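Local coordinates for Lmo2812 protein (Listeria monocytogenes EGD-e, PDB 5ZQA) that probably acts as a serine-type D-Ala-D-Ala carboxypeptidase, a low-molecular-mass penicillin-binding protein that trims the stem peptides of cell-wall peptidoglycan, at residues T175-I186 against K246-D254; T212-L222 against F262-E270. One frame throughout, in Å; residues are numbered along the deposited sequence.

Interaction 1: T175-I186 against K246-D254; sequences TKDLFLLSSKLI and KRVISIVLD
Helix 175-186 runs obliquely antiparallel to strand 246-253, with an angle of 137° between their N-to-C directions, the two axes 8.7 Å apart at closest approach, with Thr175 opposite Ile251 and Phe179 opposite Ile249. From the strand, alternate residues Arg247, Ile249, Ile251 and Leu253 face the helix, and no hydrogen bond joins the two. Ile249 does most of the work. With CG1 anti to the carbonyl carbon (chi1 -66°) and an extended chi2, it drives CD1 against the helix backbone, 3.6 Å from the N of Ser183. Its CB meets the edge of the Phe179 ring at CD1 (3.9 Å), near the ring plane, while Ile186 CD1 comes tip to tip with Ile249 CD1 at 4.2 Å. Toward the N-terminal end of the helix, Leu178 CD1 sits equally close to Ile251 CG2 and Leu253 CD2 (4.0 Å each), and Thr175 CG2 leans on the same two side chains. Thr175 OG1 turns to Tyr41. The buried Ser182 hydroxyl is satisfied within the helix: OG donates to Leu178 O (2.9 Å), reaching it from the opposite face to Ser182 N. Arg247 passes Ile186 CG2 with its CD, and its guanidinium goes on to Thr240 and, in a salt bridge, to Asp223. This is a helix packed on one face of the central antiparallel sheet, as in the transpeptidase fold shared by penicillin-binding proteins and serine beta-lactamases.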
loop_
_atom_site.group_PDB
_atom_site.type_symbol
_atom_site.label_atom_id
_atom_site.label_comp_id
_atom_site.label_asym_id
_atom_site.label_seq_id
_atom_site.Cartn_x
_atom_site.Cartn_y
_atom_site.Cartn_z
ATOM N N THR A 175 -12.455 -1.539 -3.873
ATOM C CA THR A 175 -12.301 -1.112 -2.483
ATOM C C THR A 175 -12.560 -2.268 -1.530
ATOM O O THR A 175 -11.926 -2.359 -0.480
ATOM C CB THR A 175 -13.224 0.054 -2.065
ATOM O OG1 THR A 175 -14.585 -0.381 -2.012
ATOM C CG2 THR A 175 -13.072 1.238 -2.997
ATOM N N LYS A 176 -13.488 -3.153 -1.890
ATOM C CA LYS A 176 -13.783 -4.305 -1.049
ATOM C C LYS A 176 -12.559 -5.222 -0.909
ATOM O O LYS A 176 -12.212 -5.640 0.197
ATOM C CB LYS A 176 -14.986 -5.076 -1.601
ATOM C CG LYS A 176 -16.311 -4.356 -1.423
ATOM C CD LYS A 176 -17.458 -5.228 -1.919
ATOM C CE LYS A 176 -18.801 -4.669 -1.474
ATOM N NZ LYS A 176 -18.913 -4.575 0.017
ATOM N N ASP A 177 -11.895 -5.527 -2.020
ATOM C CA ASP A 177 -10.719 -6.393 -1.959
ATOM C C ASP A 177 -9.537 -5.705 -1.265
ATOM O O ASP A 177 -8.778 -6.349 -0.531
ATOM C CB ASP A 177 -10.317 -6.830 -3.362
ATOM C CG ASP A 177 -11.087 -8.042 -3.849
ATOM O OD1 ASP A 177 -11.692 -8.774 -3.034
ATOM O OD2 ASP A 177 -11.053 -8.278 -5.070
ATOM N N LEU A 178 -9.385 -4.399 -1.486
ATOM C CA LEU A 178 -8.305 -3.663 -0.839
ATOM C C LEU A 178 -8.508 -3.600 0.684
ATOM O O LEU A 178 -7.535 -3.667 1.441
ATOM C CB LEU A 178 -8.179 -2.259 -1.447
ATOM C CG LEU A 178 -7.647 -2.247 -2.880
ATOM C CD1 LEU A 178 -7.813 -0.864 -3.461
ATOM C CD2 LEU A 178 -6.185 -2.698 -2.937
ATOM N N PHE A 179 -9.757 -3.494 1.133
ATOM C CA PHE A 179 -10.038 -3.590 2.560
ATOM C C PHE A 179 -9.579 -4.934 3.124
ATOM O O PHE A 179 -8.957 -4.983 4.179
ATOM C CB PHE A 179 -11.536 -3.393 2.836
ATOM C CG PHE A 179 -11.953 -3.824 4.218
ATOM C CD1 PHE A 179 -11.373 -3.247 5.343
ATOM C CD2 PHE A 179 -12.909 -4.802 4.389
ATOM C CE1 PHE A 179 -11.734 -3.640 6.615
ATOM C CE2 PHE A 179 -13.288 -5.204 5.673
ATOM C CZ PHE A 179 -12.697 -4.618 6.783
ATOM N N LEU A 180 -9.887 -6.015 2.413
ATOM C CA LEU A 180 -9.518 -7.352 2.864
ATOM C C LEU A 180 -8.003 -7.505 2.933
ATOM O O LEU A 180 -7.476 -8.024 3.919
ATOM C CB LEU A 180 -10.113 -8.411 1.934
ATOM C CG LEU A 180 -9.846 -9.863 2.337
ATOM C CD1 LEU A 180 -10.167 -10.111 3.812
ATOM C CD2 LEU A 180 -10.662 -10.781 1.466
ATOM N N LEU A 181 -7.305 -7.065 1.892
ATOM C CA LEU A 181 -5.849 -7.158 1.893
ATOM C C LEU A 181 -5.246 -6.367 3.046
ATOM O O LEU A 181 -4.370 -6.856 3.762
ATOM C CB LEU A 181 -5.285 -6.660 0.569
ATOM C CG LEU A 181 -3.771 -6.516 0.501
ATOM C CD1 LEU A 181 -3.069 -7.829 0.819
ATOM C CD2 LEU A 181 -3.366 -5.966 -0.861
ATOM N N SER A 182 -5.726 -5.144 3.227
ATOM C CA SER A 182 -5.186 -4.270 4.259
ATOM C C SER A 182 -5.478 -4.822 5.653
ATOM O O SER A 182 -4.619 -4.786 6.528
ATOM C CB SER A 182 -5.763 -2.857 4.110
ATOM O OG SER A 182 -5.407 -2.311 2.846
ATOM N N SER A 183 -6.692 -5.325 5.852
ATOM C CA SER A 183 -7.079 -5.886 7.145
ATOM C C SER A 183 -6.245 -7.130 7.464
ATOM O O SER A 183 -5.760 -7.286 8.589
ATOM C CB SER A 183 -8.581 -6.202 7.153
ATOM O OG SER A 183 -8.890 -7.267 6.281
ATOM N N LYS A 184 -6.052 -8.001 6.475
ATOM C CA LYS A 184 -5.257 -9.208 6.670
ATOM C C LYS A 184 -3.797 -8.862 6.955
ATOM O O LYS A 184 -3.151 -9.491 7.792
ATOM C CB LYS A 184 -5.352 -10.118 5.441
ATOM C CG LYS A 184 -4.718 -11.480 5.631
ATOM C CD LYS A 184 -5.565 -12.389 6.500
ATOM C CE LYS A 184 -6.896 -12.723 5.839
ATOM N NZ LYS A 184 -7.594 -13.790 6.603
ATOM N N LEU A 185 -3.278 -7.863 6.249
ATOM C CA LEU A 185 -1.904 -7.428 6.475
ATOM C C LEU A 185 -1.726 -6.918 7.908
ATOM O O LEU A 185 -0.784 -7.307 8.608
ATOM C CB LEU A 185 -1.513 -6.346 5.458
ATOM C CG LEU A 185 -0.177 -5.635 5.679
ATOM C CD1 LEU A 185 0.989 -6.599 5.600
ATOM C CD2 LEU A 185 -0.007 -4.505 4.655
ATOM N N ILE A 186 -2.645 -6.070 8.355
ATOM C CA ILE A 186 -2.554 -5.487 9.684
ATOM C C ILE A 186 -2.792 -6.526 10.798
ATOM O O ILE A 186 -2.088 -6.523 11.810
ATOM C CB ILE A 186 -3.539 -4.306 9.811
ATOM C CG1 ILE A 186 -3.084 -3.149 8.913
ATOM C CG2 ILE A 186 -3.665 -3.833 11.265
ATOM C CD1 ILE A 186 -4.131 -2.047 8.775
ATOM N N LYS A 246 -11.284 0.478 18.396
ATOM C CA LYS A 246 -11.946 0.254 17.122
ATOM C C LYS A 246 -11.050 0.747 15.997
ATOM O O LYS A 246 -10.665 1.908 15.987
ATOM C CB LYS A 246 -13.301 0.973 17.071
ATOM C CG LYS A 246 -13.881 1.120 15.661
ATOM C CD LYS A 246 -15.175 1.915 15.671
ATOM C CE LYS A 246 -15.656 2.198 14.257
ATOM N NZ LYS A 246 -16.920 2.983 14.253
ATOM N N ARG A 247 -10.725 -0.138 15.060
ATOM C CA ARG A 247 -9.916 0.253 13.913
ATOM C C ARG A 247 -10.767 0.337 12.657
ATOM O O ARG A 247 -11.655 -0.494 12.435
ATOM C CB ARG A 247 -8.758 -0.733 13.706
ATOM C CG ARG A 247 -7.913 -0.408 12.462
ATOM C CD ARG A 247 -6.627 -1.247 12.360
ATOM N NE ARG A 247 -5.689 -0.932 13.440
ATOM C CZ ARG A 247 -4.861 0.112 13.440
ATOM N NH1 ARG A 247 -4.841 0.954 12.416
ATOM N NH2 ARG A 247 -4.050 0.321 14.479
ATOM N N VAL A 248 -10.507 1.358 11.842
ATOM C CA VAL A 248 -11.183 1.459 10.555
ATOM C C VAL A 248 -10.131 1.519 9.462
ATOM O O VAL A 248 -8.968 1.865 9.716
ATOM C CB VAL A 248 -12.118 2.686 10.462
ATOM C CG1 VAL A 248 -13.185 2.626 11.570
ATOM C CG2 VAL A 248 -11.329 3.985 10.531
ATOM N N ILE A 249 -10.533 1.118 8.261
ATOM C CA ILE A 249 -9.683 1.213 7.088
ATOM C C ILE A 249 -10.448 1.968 6.014
ATOM O O ILE A 249 -11.586 1.620 5.689
ATOM C CB ILE A 249 -9.263 -0.166 6.580
ATOM C CG1 ILE A 249 -8.362 -0.844 7.617
ATOM C CG2 ILE A 249 -8.521 -0.036 5.245
ATOM C CD1 ILE A 249 -8.000 -2.278 7.255
ATOM N N SER A 250 -9.836 3.027 5.494
ATOM C CA SER A 250 -10.452 3.816 4.430
ATOM C C SER A 250 -9.739 3.566 3.112
ATOM O O SER A 250 -8.528 3.367 3.086
ATOM C CB SER A 250 -10.415 5.305 4.779
ATOM O OG SER A 250 -9.072 5.765 4.883
ATOM N N ILE A 251 -10.501 3.569 2.022
ATOM C CA ILE A 251 -9.946 3.403 0.684
ATOM C C ILE A 251 -10.382 4.562 -0.209
ATOM O O ILE A 251 -11.578 4.843 -0.308
ATOM C CB ILE A 251 -10.423 2.104 0.011
ATOM C CG1 ILE A 251 -10.362 0.908 0.969
ATOM C CG2 ILE A 251 -9.646 1.872 -1.277
ATOM C CD1 ILE A 251 -9.004 0.514 1.298
ATOM N N VAL A 252 -9.416 5.223 -0.847
ATOM C CA VAL A 252 -9.654 6.292 -1.817
ATOM C C VAL A 252 -8.937 5.952 -3.114
ATOM O O VAL A 252 -7.725 5.759 -3.110
ATOM C CB VAL A 252 -9.155 7.657 -1.281
ATOM C CG1 VAL A 252 -9.015 8.678 -2.410
ATOM C CG2 VAL A 252 -10.091 8.158 -0.187
ATOM N N LEU A 253 -9.688 5.859 -4.208
ATOM C CA LEU A 253 -9.130 5.564 -5.525
ATOM C C LEU A 253 -9.512 6.640 -6.530
ATOM O O LEU A 253 -10.677 7.028 -6.609
ATOM C CB LEU A 253 -9.614 4.196 -6.026
ATOM C CG LEU A 253 -9.330 3.025 -5.087
ATOM C CD1 LEU A 253 -10.089 1.779 -5.545
ATOM C CD2 LEU A 253 -7.836 2.758 -5.039
ATOM N N ASP A 254 -8.519 7.114 -7.275
ATOM C CA ASP A 254 -8.706 8.080 -8.373
ATOM C C ASP A 254 -9.281 9.414 -7.905
ATOM O O ASP A 254 -10.258 9.919 -8.476
ATOM C CB ASP A 254 -9.602 7.478 -9.473
ATOM C CG ASP A 254 -9.526 8.254 -10.789
ATOM O OD1 ASP A 254 -8.503 8.938 -11.032
ATOM O OD2 ASP A 254 -10.487 8.174 -11.583
#

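Interaction 2: T212-L222 against F262-E270; sequences TNDLLGSIQGL and FKDTEKLME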
loop_
_atom_site.group_PDB
_atom_site.type_symbol
_atom_site.label_atom_id
_atom_site.label_comp_id
_atom_site.label_asym_id
_atom_site.label_seq_id
_atom_site.Cartn_x
_atom_site.Cartn_y
_atom_site.Cartn_z
ATOM N N THR A 212 5.126 9.484 2.068
ATOM C CA THR A 212 4.127 10.062 1.179
ATOM C C THR A 212 2.778 10.274 1.879
ATOM O O THR A 212 1.870 10.897 1.311
ATOM C CB THR A 212 3.900 9.169 -0.053
ATOM O OG1 THR A 212 3.467 7.874 0.383
ATOM C CG2 THR A 212 5.183 9.024 -0.885
ATOM N N ASN A 213 2.635 9.756 3.098
ATOM C CA ASN A 213 1.380 9.900 3.843
ATOM C C ASN A 213 1.327 11.232 4.574
ATOM O O ASN A 213 1.832 11.359 5.693
ATOM C CB ASN A 213 1.213 8.744 4.836
ATOM C CG ASN A 213 -0.109 8.799 5.592
ATOM O OD1 ASN A 213 -0.848 9.792 5.537
ATOM N ND2 ASN A 213 -0.409 7.726 6.316
ATOM N N ASP A 214 0.684 12.214 3.953
ATOM C CA ASP A 214 0.642 13.567 4.510
ATOM C C ASP A 214 -0.286 13.716 5.716
ATOM O O ASP A 214 -0.297 14.767 6.348
ATOM C CB ASP A 214 0.222 14.569 3.432
ATOM C CG ASP A 214 1.276 14.745 2.349
ATOM O OD1 ASP A 214 2.456 14.406 2.592
ATOM O OD2 ASP A 214 0.928 15.236 1.256
ATOM N N LEU A 215 -1.075 12.693 6.036
ATOM C CA LEU A 215 -2.021 12.812 7.147
ATOM C C LEU A 215 -1.468 12.340 8.485
ATOM O O LEU A 215 -2.149 12.434 9.505
ATOM C CB LEU A 215 -3.309 12.040 6.843
ATOM C CG LEU A 215 -4.234 12.662 5.801
ATOM C CD1 LEU A 215 -5.401 11.702 5.536
ATOM C CD2 LEU A 215 -4.757 14.010 6.278
ATOM N N LEU A 216 -0.250 11.807 8.487
ATOM C CA LEU A 216 0.372 11.425 9.744
ATOM C C LEU A 216 0.540 12.663 10.621
ATOM O O LEU A 216 1.118 13.658 10.189
ATOM C CB LEU A 216 1.722 10.742 9.502
ATOM C CG LEU A 216 1.648 9.393 8.786
ATOM C CD1 LEU A 216 3.058 8.950 8.383
ATOM C CD2 LEU A 216 0.974 8.328 9.653
ATOM N N GLY A 217 0.009 12.597 11.841
ATOM C CA GLY A 217 0.060 13.727 12.756
ATOM C C GLY A 217 -1.064 14.733 12.563
ATOM O O GLY A 217 -1.159 15.711 13.311
ATOM N N SER A 218 -1.914 14.501 11.563
ATOM C CA SER A 218 -3.041 15.395 11.280
ATOM C C SER A 218 -4.392 14.801 11.666
ATOM O O SER A 218 -5.349 15.523 11.947
ATOM C CB SER A 218 -3.058 15.763 9.802
ATOM O OG SER A 218 -1.936 16.563 9.483
ATOM N N ILE A 219 -4.470 13.477 11.652
ATOM C CA ILE A 219 -5.673 12.766 12.078
ATOM C C ILE A 219 -5.299 11.915 13.268
ATOM O O ILE A 219 -4.424 11.049 13.166
ATOM C CB ILE A 219 -6.250 11.874 10.960
ATOM C CG1 ILE A 219 -6.684 12.729 9.766
ATOM C CG2 ILE A 219 -7.419 11.056 11.490
ATOM C CD1 ILE A 219 -7.318 11.941 8.641
ATOM N N GLN A 220 -5.941 12.160 14.403
ATOM C CA GLN A 220 -5.606 11.413 15.603
ATOM C C GLN A 220 -5.841 9.931 15.363
ATOM O O GLN A 220 -6.847 9.540 14.772
ATOM C CB GLN A 220 -6.422 11.909 16.804
ATOM C CG GLN A 220 -5.952 11.341 18.126
ATOM C CD GLN A 220 -6.511 9.968 18.410
ATOM O OE1 GLN A 220 -7.648 9.661 18.044
ATOM N NE2 GLN A 220 -5.716 9.128 19.065
ATOM N N GLY A 221 -4.880 9.117 15.788
ATOM C CA GLY A 221 -5.010 7.678 15.684
ATOM C C GLY A 221 -4.595 7.100 14.338
ATOM O O GLY A 221 -4.517 5.885 14.194
ATOM N N LEU A 222 -4.336 7.955 13.351
ATOM C CA LEU A 222 -3.987 7.460 12.017
ATOM C C LEU A 222 -2.555 6.938 11.992
ATOM O O LEU A 222 -1.626 7.659 12.364
ATOM C CB LEU A 222 -4.170 8.556 10.959
ATOM C CG LEU A 222 -3.944 8.042 9.533
ATOM C CD1 LEU A 222 -5.252 7.897 8.803
ATOM C CD2 LEU A 222 -2.983 8.913 8.751
ATOM N N PHE A 262 -6.401 13.176 0.364
ATOM C CA PHE A 262 -6.333 13.258 1.815
ATOM C C PHE A 262 -7.557 13.989 2.393
ATOM O O PHE A 262 -8.015 13.670 3.485
ATOM C CB PHE A 262 -5.010 13.912 2.252
ATOM C CG PHE A 262 -3.783 13.095 1.894
ATOM C CD1 PHE A 262 -3.657 11.788 2.331
ATOM C CD2 PHE A 262 -2.765 13.637 1.122
ATOM C CE1 PHE A 262 -2.541 11.034 2.015
ATOM C CE2 PHE A 262 -1.648 12.885 0.797
ATOM C CZ PHE A 262 -1.542 11.574 1.248
ATOM N N LYS A 263 -8.094 14.955 1.647
ATOM C CA LYS A 263 -9.351 15.595 2.046
ATOM C C LYS A 263 -10.483 14.585 2.057
ATOM O O LYS A 263 -11.334 14.613 2.950
ATOM C CB LYS A 263 -9.700 16.747 1.107
ATOM C CG LYS A 263 -8.706 17.880 1.118
ATOM C CD LYS A 263 -8.860 18.739 2.351
ATOM C CE LYS A 263 -8.079 20.041 2.177
ATOM N NZ LYS A 263 -8.295 20.950 3.324
ATOM N N ASP A 264 -10.504 13.704 1.060
ATOM C CA ASP A 264 -11.492 12.622 1.036
ATOM C C ASP A 264 -11.319 11.700 2.239
ATOM O O ASP A 264 -12.304 11.268 2.840
ATOM C CB ASP A 264 -11.384 11.765 -0.237
ATOM C CG ASP A 264 -11.789 12.501 -1.507
ATOM O OD1 ASP A 264 -12.431 13.573 -1.438
ATOM O OD2 ASP A 264 -11.454 11.974 -2.594
ATOM N N THR A 265 -10.069 11.371 2.560
ATOM C CA THR A 265 -9.787 10.492 3.684
ATOM C C THR A 265 -10.244 11.110 4.999
ATOM O O THR A 265 -10.759 10.404 5.864
ATOM C CB THR A 265 -8.293 10.142 3.742
ATOM O OG1 THR A 265 -7.956 9.426 2.555
ATOM C CG2 THR A 265 -7.963 9.261 4.946
ATOM N N GLU A 266 -10.098 12.429 5.141
ATOM C CA GLU A 266 -10.601 13.101 6.346
ATOM C C GLU A 266 -12.104 12.876 6.514
ATOM O O GLU A 266 -12.572 12.575 7.611
ATOM C CB GLU A 266 -10.310 14.603 6.310
ATOM C CG GLU A 266 -8.853 14.972 6.505
ATOM C CD GLU A 266 -8.653 16.482 6.503
ATOM O OE1 GLU A 266 -9.067 17.144 7.478
ATOM O OE2 GLU A 266 -8.102 17.010 5.515
ATOM N N LYS A 267 -12.849 13.024 5.423
ATOM C CA LYS A 267 -14.294 12.827 5.448
ATOM C C LYS A 267 -14.656 11.384 5.794
ATOM O O LYS A 267 -15.589 11.133 6.555
ATOM C CB LYS A 267 -14.895 13.218 4.105
ATOM C CG LYS A 267 -14.888 14.716 3.858
ATOM C CD LYS A 267 -15.385 14.997 2.464
ATOM C CE LYS A 267 -15.420 16.487 2.162
ATOM N NZ LYS A 267 -15.624 16.667 0.698
ATOM N N LEU A 268 -13.899 10.435 5.246
ATOM C CA LEU A 268 -14.174 9.022 5.501
ATOM C C LEU A 268 -13.855 8.642 6.944
ATOM O O LEU A 268 -14.585 7.852 7.562
ATOM C CB LEU A 268 -13.378 8.132 4.532
ATOM C CG LEU A 268 -13.833 8.209 3.070
ATOM C CD1 LEU A 268 -12.793 7.572 2.166
ATOM C CD2 LEU A 268 -15.180 7.514 2.885
ATOM N N MET A 269 -12.783 9.211 7.492
ATOM C CA MET A 269 -12.416 8.921 8.874
ATOM C C MET A 269 -13.469 9.486 9.832
ATOM O O MET A 269 -13.783 8.856 10.847
ATOM C CB MET A 269 -11.014 9.472 9.183
ATOM C CG MET A 269 -9.880 8.633 8.574
ATOM S SD MET A 269 -9.953 6.925 9.181
ATOM C CE MET A 269 -8.649 6.121 8.240
ATOM N N GLU A 270 -14.038 10.642 9.491
ATOM C CA GLU A 270 -15.135 11.222 10.279
ATOM C C GLU A 270 -16.340 10.276 10.318
ATOM O O GLU A 270 -16.936 10.051 11.373
ATOM C CB GLU A 270 -15.552 12.588 9.715
ATOM C CG GLU A 270 -16.687 13.252 10.491
ATOM C CD GLU A 270 -16.759 14.753 10.265
ATOM O OE1 GLU A 270 -15.695 15.408 10.238
ATOM O OE2 GLU A 270 -17.884 15.279 10.123
#
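Phe262 and Leu215 form the centre of this contact: Leu215 CG rests 3.6 Å from Phe262 CD1, the two side chains sliding past each other in opposite directions. Leu215 CD1 continues onto the methyl of Thr265, 3.6 Å from CG2, so one leucine bridges two residues nearly a turn apart. The start of the 212-222 loop meets the Phe262 ring on one face and at its edge. Asp214 CB stands over the face in a CH-pi contact, 4.1 Å from the ring centroid and 29° off the normal, while the carbonyl oxygen of Thr212 approaches the ring edge at CZ (3.5 Å). Having CG anti to the carbonyl carbon (chi1 -65°) sends the phenyl group out from the helix into this curl of backbone. Further along, Ile219 CD1 lies against Glu266 CG at 4.0 Å and also touches Met269 CG. Met269, bent at chi2 (-59°), crosses Leu222 at about a right angle, CE against CD1.

Behind this shell, the loop's own bonds set its shape. Asn213 OD1 accepts from Leu215 N (3.0 Å) in an Asx turn, within a type I turn from Asn213 to Leu216, and this presents Asp214 and Leu215 to the helix. A type II turn from Ile219 to Leu222, with Leu222 N bonded to Ile219 O (3.1 Å), leads into strand 222-230. Thr212 OG1 is bonded to Thr227, and its side chain is about 5 Å from those of Ser122, a predicted active-site residue, and Lys226, predicted to bind substrate; the loop thus starts near the probable catalytic site and packs against the C-terminal helix before entering strand 222-230. Strand 236-243 adds Phe237, edge-to-face with Phe262, and helix 258-272 also packs on strand 246-255, through Val248, Ser250 and Val252.

In the fold
Along the chain the order is helix 175-186, loop 212-222, strand 246-254, helix 262-270, so the two contacts cross rather than nest. Interaction 1 closes a loop of 59 residues that includes the 212-222 segment and strands 222-230 and 236-243; interaction 2 closes one of 39 that takes in strand 246-255. That strand is the shared element: its alternate side chains serve interaction 1 on one face of the sheet, while its other face packs on helix 258-272. The five-stranded sheet is thus sandwiched between the two helices, and the loop before strand 222-230 is tied to the C-terminal helix.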